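Long-range contact in cellulase (Xanthomonas axonopodis pv. citri, PDB 4W7W), which probably hydrolyses beta-1,4-glucosidic bonds of cellulose as a glycoside hydrolase family 5 enzyme, and binds cellopentaose in its cleft: residues V25-S30 and K61-I66. Residues are numbered along the deposited sequence; the frame is centred on the assembly and turned at random. Where two conformers were deposited one is given.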
loop_
_atom_site.group_PDB
_atom_site.type_symbol
_atom_site.label_atom_id
_atom_site.label_comp_id
_atom_site.label_asym_id
_atom_site.label_seq_id
_atom_site.Cartn_x
_atom_site.Cartn_y
_atom_site.Cartn_z
ATOM N N VAL A 25 -9.431 -1.814 -7.593
ATOM C CA VAL A 25 -9.632 -2.917 -6.664
ATOM C C VAL A 25 -8.628 -4.016 -6.986
ATOM O O VAL A 25 -8.377 -4.361 -8.148
ATOM C CB VAL A 25 -11.078 -3.473 -6.688
ATOM C CG1 VAL A 25 -12.083 -2.424 -6.258
ATOM C CG2 VAL A 25 -11.450 -4.040 -8.035
ATOM N N GLY A 26 -8.050 -4.590 -5.957
ATOM C CA GLY A 26 -7.099 -5.650 -6.172
ATOM C C GLY A 26 -6.432 -6.163 -4.935
ATOM O O GLY A 26 -7.013 -6.199 -3.840
ATOM N N VAL A 27 -5.199 -6.615 -5.131
ATOM C CA VAL A 27 -4.454 -7.310 -4.099
ATOM C C VAL A 27 -3.006 -6.863 -4.057
ATOM O O VAL A 27 -2.455 -6.380 -5.044
ATOM C CB VAL A 27 -4.507 -8.854 -4.280
ATOM C CG1 VAL A 27 -5.923 -9.395 -4.253
ATOM C CG2 VAL A 27 -3.794 -9.303 -5.537
ATOM N N ASN A 28 -2.407 -7.066 -2.889
ATOM C CA ASN A 28 -0.957 -7.020 -2.725
ATOM C C ASN A 28 -0.361 -8.337 -3.208
ATOM O O ASN A 28 -0.813 -9.412 -2.787
ATOM C CB ASN A 28 -0.584 -6.848 -1.252
ATOM C CG ASN A 28 -0.776 -5.446 -0.759
ATOM O OD1 ASN A 28 0.174 -4.668 -0.755
ATOM N ND2 ASN A 28 -1.996 -5.097 -0.327
ATOM N N LEU A 29 0.650 -8.280 -4.075
ATOM C CA LEU A 29 1.446 -9.454 -4.423
ATOM C C LEU A 29 2.730 -9.335 -3.636
ATOM O O LEU A 29 3.643 -8.625 -4.016
ATOM C CB LEU A 29 1.703 -9.577 -5.918
ATOM C CG LEU A 29 0.458 -9.851 -6.759
ATOM C CD1 LEU A 29 0.782 -9.963 -8.247
ATOM C CD2 LEU A 29 -0.268 -11.106 -6.311
ATOM N N SER A 30 2.726 -9.994 -2.482
ATOM C CA SER A 30 3.808 -9.956 -1.501
ATOM C C SER A 30 4.895 -10.975 -1.822
ATOM O O SER A 30 4.598 -12.075 -2.303
ATOM C CB SER A 30 3.214 -10.220 -0.108
ATOM O OG SER A 30 4.199 -10.420 0.887
ATOM N N LYS A 61 -10.330 -12.499 -11.896
ATOM C CA LYS A 61 -11.284 -12.278 -10.815
ATOM C C LYS A 61 -11.822 -10.866 -10.781
ATOM O O LYS A 61 -12.568 -10.534 -9.860
ATOM C CB LYS A 61 -10.631 -12.603 -9.479
ATOM C CG LYS A 61 -10.225 -14.047 -9.347
ATOM C CD LYS A 61 -11.415 -14.933 -9.644
ATOM C CE LYS A 61 -11.200 -16.353 -9.215
ATOM N NZ LYS A 61 -12.438 -17.125 -9.495
ATOM N N GLY A 62 -11.448 -10.036 -11.759
ATOM C CA GLY A 62 -11.977 -8.679 -11.852
ATOM C C GLY A 62 -11.091 -7.622 -11.237
ATOM O O GLY A 62 -11.474 -6.459 -11.179
ATOM N N MET A 63 -9.906 -8.001 -10.810
ATOM C CA MET A 63 -9.079 -7.043 -10.129
ATOM C C MET A 63 -8.161 -6.323 -11.069
ATOM O O MET A 63 -7.396 -6.941 -11.820
ATOM C CB MET A 63 -8.335 -7.736 -9.047
ATOM C CG MET A 63 -9.323 -8.145 -7.994
ATOM S SD MET A 63 -8.467 -9.159 -6.836
ATOM C CE MET A 63 -9.692 -9.241 -5.535
ATOM N N ASN A 64 -8.253 -5.001 -11.028
ATOM C CA ASN A 64 -7.502 -4.157 -11.940
ATOM C C ASN A 64 -6.309 -3.491 -11.311
ATOM O O ASN A 64 -5.687 -2.664 -11.956
ATOM C CB ASN A 64 -8.410 -3.102 -12.580
ATOM C CG ASN A 64 -8.787 -1.998 -11.623
ATOM O OD1 ASN A 64 -8.596 -2.130 -10.413
ATOM N ND2 ASN A 64 -9.289 -0.900 -12.157
ATOM N N THR A 65 -5.956 -3.847 -10.070
ATOM C CA THR A 65 -4.877 -3.158 -9.368
ATOM C C THR A 65 -4.048 -4.155 -8.585
ATOM O O THR A 65 -4.587 -5.000 -7.872
ATOM C CB THR A 65 -5.436 -2.087 -8.414
ATOM O OG1 THR A 65 -6.221 -1.159 -9.167
ATOM C CG2 THR A 65 -4.337 -1.302 -7.733
ATOM N N ILE A 66 -2.736 -4.026 -8.715
ATOM C CA ILE A 66 -1.790 -4.816 -7.943
ATOM C C ILE A 66 -0.907 -3.867 -7.142
ATOM O O ILE A 66 -0.306 -2.947 -7.717
ATOM C CB ILE A 66 -0.910 -5.662 -8.868
ATOM C CG1 ILE A 66 -1.749 -6.681 -9.651
ATOM C CG2 ILE A 66 0.213 -6.330 -8.085
ATOM C CD1 ILE A 66 -2.493 -7.697 -8.831
#
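Val25-Val27 and Thr65-Ile66 run parallel as neighbouring strands, Gly26 pairing with Thr65 and Val27 with Ile66, and Val27 N donates to Thr65 O at 3.2 Å, the one backbone bond between the two segments that is not weak. Further back, Val25 O is shared by Asn64 N and Thr65 N, both bonds weak and bent. The side-chain amide of Asn64 adds a bond at this end. Its CG sits between its own backbone N and carbonyl carbon (chi1 74°), which brings OD1 to Val25 N. That bond is 3.0 Å long from Val25 N to Asn64 OD1 and nearly straight. Thr65 OG1 donates to the same OD1 at 2.9 Å but from above the carbonyl plane, while ND2 reaches Lys23 O, so the amide is gripped at both ends and its rotation is set.

These are the first two strands of the eight-stranded (beta/alpha)8 barrel, joined through helix 52-60 in a beta-alpha-beta crossover. That helix ends in a Schellman motif with Gly62 at positive phi, and the chain then turns through Met63 and Asn64 into strand 65-70. Gly26 lets the second strand come close: its CA lies 3.1 Å from Thr65 O in a CA-H...O contact, and Met63 CB and CG pack against that same CA. With its chain drawn out past CG, Met63 in the conformer given brings SD against Val27 CG1, the valine branch meeting the methionine chain nearly perpendicularly. Val27 and Ile66 run alongside one another, their ends heading in one direction, with CG2 of the valine 3.9 Å from CD1 of the isoleucine. On its other branch, Ile66 CG2 meets Leu29 CD1 at 3.7 Å. Phe58 of helix 52-60 covers Val27 and Leu29, and Phe55 covers Ile66.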